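Local coordinates for universal stress protein (Archaeoglobus fulgidus, PDB 3LOQ) that binds adenosine monophosphate and, as a member of the universal stress protein A family, probably acts in the stress response, though its exact function is unknown, at residues A[171-177]-A[199-205]; A[240-244]-A[276-281]. All blocks are in the same frame, centred on the assembly; numbering follows the deposited sequence.

Contact 1: A[171-177]-A[199-205]; sequences DRVLVAY and GELHIIH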
loop_
_atom_site.group_PDB
_atom_site.type_symbol
_atom_site.label_atom_id
_atom_site.label_comp_id
_atom_site.label_asym_id
_atom_site.label_seq_id
_atom_site.Cartn_x
_atom_site.Cartn_y
_atom_site.Cartn_z
ATOM N N ASP A 171 8.758 -6.702 -10.582
ATOM C CA ASP A 171 9.975 -7.316 -11.135
ATOM C C ASP A 171 11.052 -7.561 -10.074
ATOM O O ASP A 171 11.694 -8.600 -10.069
ATOM C CB ASP A 171 10.566 -6.487 -12.282
ATOM C CG ASP A 171 9.716 -6.524 -13.537
ATOM O OD1 ASP A 171 8.648 -7.180 -13.530
ATOM O OD2 ASP A 171 10.117 -5.882 -14.532
ATOM N N ARG A 172 11.259 -6.589 -9.191
ATOM C CA ARG A 172 12.252 -6.714 -8.131
ATOM C C ARG A 172 11.588 -6.282 -6.830
ATOM O O ARG A 172 11.445 -5.095 -6.541
ATOM C CB ARG A 172 13.498 -5.857 -8.429
ATOM C CG ARG A 172 14.501 -6.446 -9.454
ATOM C CD ARG A 172 15.236 -5.329 -10.250
ATOM N NE ARG A 172 14.598 -5.113 -11.553
ATOM C CZ ARG A 172 14.254 -3.931 -12.060
ATOM N NH1 ARG A 172 14.496 -2.809 -11.395
ATOM N NH2 ARG A 172 13.661 -3.870 -13.245
ATOM N N VAL A 173 11.134 -7.253 -6.063
ATOM C CA VAL A 173 10.436 -6.952 -4.831
ATOM C C VAL A 173 11.397 -7.000 -3.660
ATOM O O VAL A 173 12.086 -7.997 -3.466
ATOM C CB VAL A 173 9.297 -7.933 -4.608
ATOM C CG1 VAL A 173 8.578 -7.628 -3.282
ATOM C CG2 VAL A 173 8.343 -7.870 -5.797
ATOM N N LEU A 174 11.453 -5.900 -2.914
ATOM C CA LEU A 174 12.258 -5.794 -1.701
ATOM C C LEU A 174 11.375 -5.894 -0.447
ATOM O O LEU A 174 10.446 -5.097 -0.250
ATOM C CB LEU A 174 13.016 -4.463 -1.678
ATOM C CG LEU A 174 13.810 -4.153 -0.403
ATOM C CD1 LEU A 174 14.853 -5.231 -0.051
ATOM C CD2 LEU A 174 14.464 -2.795 -0.515
ATOM N N VAL A 175 11.673 -6.865 0.402
ATOM C CA VAL A 175 10.898 -7.060 1.618
ATOM C C VAL A 175 11.704 -6.647 2.838
ATOM O O VAL A 175 12.757 -7.204 3.121
ATOM C CB VAL A 175 10.434 -8.520 1.769
ATOM C CG1 VAL A 175 9.535 -8.667 2.990
ATOM C CG2 VAL A 175 9.705 -8.973 0.506
ATOM N N ALA A 176 11.224 -5.633 3.538
ATOM C CA ALA A 176 11.780 -5.311 4.840
ATOM C C ALA A 176 11.260 -6.377 5.811
ATOM O O ALA A 176 10.050 -6.518 5.998
ATOM C CB ALA A 176 11.344 -3.914 5.255
ATOM N N TYR A 177 12.166 -7.158 6.393
ATOM C CA TYR A 177 11.758 -8.363 7.097
ATOM C C TYR A 177 12.393 -8.492 8.479
ATOM O O TYR A 177 13.610 -8.515 8.615
ATOM C CB TYR A 177 12.077 -9.601 6.248
ATOM C CG TYR A 177 11.610 -10.900 6.876
ATOM C CD1 TYR A 177 10.287 -11.311 6.773
ATOM C CD2 TYR A 177 12.492 -11.709 7.575
ATOM C CE1 TYR A 177 9.849 -12.503 7.353
ATOM C CE2 TYR A 177 12.073 -12.910 8.161
ATOM C CZ TYR A 177 10.757 -13.300 8.046
ATOM O OH TYR A 177 10.357 -14.486 8.623
ATOM N N GLY A 199 9.862 -12.566 -11.259
ATOM C CA GLY A 199 10.856 -11.582 -10.871
ATOM C C GLY A 199 11.951 -12.077 -9.938
ATOM O O GLY A 199 12.352 -13.249 -9.978
ATOM N N GLU A 200 12.440 -11.158 -9.104
ATOM C CA GLU A 200 13.468 -11.426 -8.110
ATOM C C GLU A 200 12.950 -10.982 -6.756
ATOM O O GLU A 200 12.374 -9.903 -6.632
ATOM C CB GLU A 200 14.724 -10.607 -8.385
ATOM C CG GLU A 200 15.568 -11.049 -9.544
ATOM C CD GLU A 200 16.704 -10.072 -9.814
ATOM O OE1 GLU A 200 17.298 -10.128 -10.917
ATOM O OE2 GLU A 200 16.994 -9.246 -8.919
ATOM N N LEU A 201 13.199 -11.792 -5.738
ATOM C CA LEU A 201 12.826 -11.452 -4.377
ATOM C C LEU A 201 14.055 -10.998 -3.631
ATOM O O LEU A 201 15.101 -11.638 -3.684
ATOM C CB LEU A 201 12.216 -12.662 -3.678
ATOM C CG LEU A 201 11.872 -12.540 -2.209
ATOM C CD1 LEU A 201 10.849 -11.443 -1.985
ATOM C CD2 LEU A 201 11.334 -13.890 -1.766
ATOM N N HIS A 202 13.927 -9.867 -2.949
ATOM C CA HIS A 202 15.011 -9.332 -2.152
ATOM C C HIS A 202 14.493 -9.135 -0.750
ATOM O O HIS A 202 13.389 -8.655 -0.567
ATOM C CB HIS A 202 15.500 -8.002 -2.734
ATOM C CG HIS A 202 16.465 -8.158 -3.868
ATOM N ND1 HIS A 202 16.064 -8.220 -5.187
ATOM C CD2 HIS A 202 17.816 -8.281 -3.877
ATOM C CE1 HIS A 202 17.125 -8.354 -5.962
ATOM N NE2 HIS A 202 18.201 -8.397 -5.193
ATOM N N ILE A 203 15.288 -9.524 0.235
ATOM C CA ILE A 203 14.892 -9.441 1.629
ATOM C C ILE A 203 15.961 -8.673 2.386
ATOM O O ILE A 203 17.131 -9.042 2.337
ATOM C CB ILE A 203 14.757 -10.842 2.239
ATOM C CG1 ILE A 203 13.769 -11.675 1.422
ATOM C CG2 ILE A 203 14.312 -10.760 3.698
ATOM C CD1 ILE A 203 13.599 -13.067 1.915
ATOM N N ILE A 204 15.577 -7.584 3.047
ATOM C CA ILE A 204 16.507 -6.876 3.920
ATOM C C ILE A 204 16.086 -6.961 5.388
ATOM O O ILE A 204 14.923 -6.755 5.726
ATOM C CB ILE A 204 16.688 -5.398 3.511
ATOM C CG1 ILE A 204 17.656 -4.691 4.470
ATOM C CG2 ILE A 204 15.336 -4.669 3.460
ATOM C CD1 ILE A 204 18.019 -3.263 4.047
ATOM N N HIS A 205 17.031 -7.272 6.265
ATOM C CA HIS A 205 16.757 -7.169 7.695
ATOM C C HIS A 205 17.756 -6.211 8.320
ATOM O O HIS A 205 18.964 -6.352 8.132
ATOM C CB HIS A 205 16.832 -8.530 8.378
ATOM C CG HIS A 205 16.810 -8.464 9.874
ATOM N ND1 HIS A 205 15.758 -7.915 10.578
ATOM C CD2 HIS A 205 17.692 -8.902 10.800
ATOM C CE1 HIS A 205 16.000 -8.011 11.877
ATOM N NE2 HIS A 205 17.169 -8.610 12.036
#
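Strands 172-176 and 200-206 are the two parallel strands of a beta-alpha-beta unit, with helix 181-197 as the crossover, in a Rossmann-like universal stress protein fold. Arg172 to Ala176 pair in order with Glu200 to Ile204. Six backbone hydrogen bonds join them, from Glu200 N to Asp171 O (2.8 Å) at one end to Tyr177 N to Ile204 O (2.9 Å) at the other. On the sheet face toward helix 181-197, CG2 of Val175 meets CD1 of Leu201 at 3.7 Å. Farther along that face, CG2 of Ile203 lies 3.6 Å from CB of Tyr177, the two side chains running side by side. On the other face, CD1 of Leu174 packs against CG2 of Ile204 at 3.6 Å. Leu174 CG is anti to the backbone N (chi1 175°), and the CD1 branch leans toward the neighbouring strand. Beyond the last backbone bond, His205 ND1 gives a weak, bent hydrogen bond to Tyr177 O (3.0 Å, 125° at the hydrogen). A leucine in place of His205 would probably leave Tyr177 O without this donor and the strand ends joined less firmly. CG of Arg172 is 3.8 Å from OE2 of Glu200, but their charged groups do not pair; Arg172 NH1 bonds Asn251 O instead. The pairing therefore rests on backbone bonds, with apolar packing on both faces.

Contact 2: A[240-244]-A[276-281]; sequences HKAIL and SVIRRS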
loop_
_atom_site.group_PDB
_atom_site.type_symbol
_atom_site.label_atom_id
_atom_site.label_comp_id
_atom_site.label_asym_id
_atom_site.label_seq_id
_atom_site.Cartn_x
_atom_site.Cartn_y
_atom_site.Cartn_z
ATOM N N HIS A 240 14.720 2.926 8.272
ATOM C CA HIS A 240 14.200 3.524 7.053
ATOM C C HIS A 240 15.320 3.910 6.100
ATOM O O HIS A 240 15.128 3.932 4.891
ATOM C CB HIS A 240 13.268 4.707 7.343
ATOM C CG HIS A 240 13.969 5.950 7.791
ATOM N ND1 HIS A 240 14.046 6.323 9.115
ATOM C CD2 HIS A 240 14.597 6.922 7.086
ATOM C CE1 HIS A 240 14.709 7.464 9.209
ATOM N NE2 HIS A 240 15.052 7.849 7.993
ATOM N N LYS A 241 16.495 4.203 6.650
ATOM C CA LYS A 241 17.634 4.602 5.837
ATOM C C LYS A 241 18.205 3.411 5.101
ATOM O O LYS A 241 18.476 3.484 3.895
ATOM C CB LYS A 241 18.723 5.245 6.698
ATOM C CG LYS A 241 18.459 6.711 7.021
ATOM C CD LYS A 241 19.536 7.270 7.941
ATOM C CE LYS A 241 19.293 8.734 8.260
ATOM N NZ LYS A 241 20.320 9.257 9.199
ATOM N N ALA A 242 18.398 2.314 5.830
ATOM C CA ALA A 242 18.952 1.106 5.231
ATOM C C ALA A 242 18.019 0.532 4.165
ATOM O O ALA A 242 18.461 0.076 3.115
ATOM C CB ALA A 242 19.264 0.070 6.301
ATOM N N ILE A 243 16.722 0.574 4.436
ATOM C CA ILE A 243 15.736 0.071 3.496
ATOM C C ILE A 243 15.712 0.846 2.183
ATOM O O ILE A 243 15.729 0.244 1.117
ATOM C CB ILE A 243 14.339 0.061 4.121
ATOM C CG1 ILE A 243 14.289 -1.019 5.206
ATOM C CG2 ILE A 243 13.252 -0.133 3.031
ATOM C CD1 ILE A 243 13.094 -0.870 6.166
ATOM N N LEU A 244 15.672 2.176 2.263
ATOM C CA LEU A 244 15.658 3.016 1.059
ATOM C C LEU A 244 16.987 2.939 0.297
ATOM O O LEU A 244 17.016 2.965 -0.937
ATOM C CB LEU A 244 15.347 4.466 1.422
ATOM C CG LEU A 244 13.895 4.725 1.812
ATOM C CD1 LEU A 244 13.759 6.064 2.477
ATOM C CD2 LEU A 244 12.986 4.642 0.603
ATOM N N SER A 276 8.384 7.012 7.215
ATOM C CA SER A 276 9.575 7.471 6.514
ATOM C C SER A 276 9.815 6.736 5.189
ATOM O O SER A 276 10.103 7.358 4.163
ATOM C CB SER A 276 10.801 7.344 7.410
ATOM O OG SER A 276 10.649 8.150 8.549
ATOM N N VAL A 277 9.726 5.414 5.210
ATOM C CA VAL A 277 9.948 4.646 3.997
ATOM C C VAL A 277 8.943 5.061 2.934
ATOM O O VAL A 277 9.314 5.384 1.802
ATOM C CB VAL A 277 9.863 3.121 4.254
ATOM C CG1 VAL A 277 9.714 2.333 2.925
ATOM C CG2 VAL A 277 11.083 2.665 5.026
ATOM N N ILE A 278 7.671 5.053 3.309
ATOM C CA ILE A 278 6.606 5.378 2.379
ATOM C C ILE A 278 6.779 6.790 1.809
ATOM O O ILE A 278 6.569 7.020 0.621
ATOM C CB ILE A 278 5.232 5.262 3.065
ATOM C CG1 ILE A 278 4.931 3.798 3.406
ATOM C CG2 ILE A 278 4.131 5.865 2.187
ATOM C CD1 ILE A 278 3.733 3.607 4.282
ATOM N N ARG A 279 7.196 7.727 2.646
ATOM C CA ARG A 279 7.251 9.120 2.221
ATOM C C ARG A 279 8.368 9.377 1.214
ATOM O O ARG A 279 8.171 10.121 0.271
ATOM C CB ARG A 279 7.432 10.031 3.419
ATOM C CG ARG A 279 7.311 11.519 3.106
ATOM C CD ARG A 279 7.397 12.338 4.409
ATOM N NE ARG A 279 8.778 12.685 4.671
ATOM C CZ ARG A 279 9.521 12.206 5.658
ATOM N NH1 ARG A 279 9.024 11.354 6.541
ATOM N NH2 ARG A 279 10.780 12.604 5.753
ATOM N N ARG A 280 9.522 8.743 1.411
ATOM C CA ARG A 280 10.704 9.024 0.605
ATOM C C ARG A 280 10.906 7.999 -0.503
ATOM O O ARG A 280 11.814 8.131 -1.328
ATOM C CB ARG A 280 11.953 9.108 1.497
ATOM C CG ARG A 280 11.691 9.806 2.833
ATOM C CD ARG A 280 12.880 10.596 3.352
ATOM N NE ARG A 280 14.019 9.757 3.712
ATOM C CZ ARG A 280 15.229 9.887 3.174
ATOM N NH1 ARG A 280 15.436 10.823 2.252
ATOM N NH2 ARG A 280 16.227 9.085 3.551
ATOM N N SER A 281 10.049 6.986 -0.539
ATOM C CA SER A 281 10.185 5.952 -1.556
ATOM C C SER A 281 9.715 6.452 -2.910
ATOM O O SER A 281 8.649 7.056 -3.021
ATOM C CB SER A 281 9.427 4.671 -1.181
ATOM O OG SER A 281 9.328 3.822 -2.311
#
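His240 and Ser276 meet where helix 239-249 packs beside helix 273-280, two neighbouring helices on one side of the sheet of this alpha/beta universal stress protein fold. The short helical segments cross at -43°, with axes 9.6 Å apart. The tightly packed part lies near His240. Ser276 CB sits over one face of the imidazole in a CH-pi contact, 3.8 Å from the ring centroid and displaced toward the rim, where it comes within 3.5 Å of His240 CG. His240 CG lies between its backbone N and carbonyl carbon (chi1 74°), a torsion that turns the ring face to Ser276. At the base of the side chain, CG2 of Val277 touches CB of His240 at 3.8 Å. The same methyl meets CG2 of Ile243 at 4.1 Å, the two side chains crossing at about a right angle. Val277 also reaches Ile255 and Met257 of strand 254-258, so this side faces the sheet. Leu244 extends the apolar packing: its CD2 rests 3.8 Å from CA of Ser281, just past the end of helix 273-280. The outer side is open to solvent. Arg280 is exposed there and makes no hydrogen bond to segment 240-244. His240 CD2 lies at the edge of its guanidinium, near the plane, but 4.4 Å from Arg280 NE. Arg280 touches Leu244 through its aliphatic base, with CB 3.7 Å from Leu244 CD1.

From the N terminus, the chain first passes the AMP-binding half and then enters strand 172-176. Contact 1 closes the short loop through helix 181-197, bringing strand 200-206 alongside. The chain continues through helix 213-225 and strand 230-235 to helix 239-249. Contact 2 then closes a longer loop, through strand 254-258 and helix 265-271, onto the end of helix 273-280. The two loops follow in series, and neither nests in nor crosses the other. In space the contacts touch: Ala176 CB is 3.6 Å from Ile243 CD1, and Ile204 CD1 is 3.5 Å from Ala242 O. Helix 239-249 thus ties the paired strands to helix 273-280.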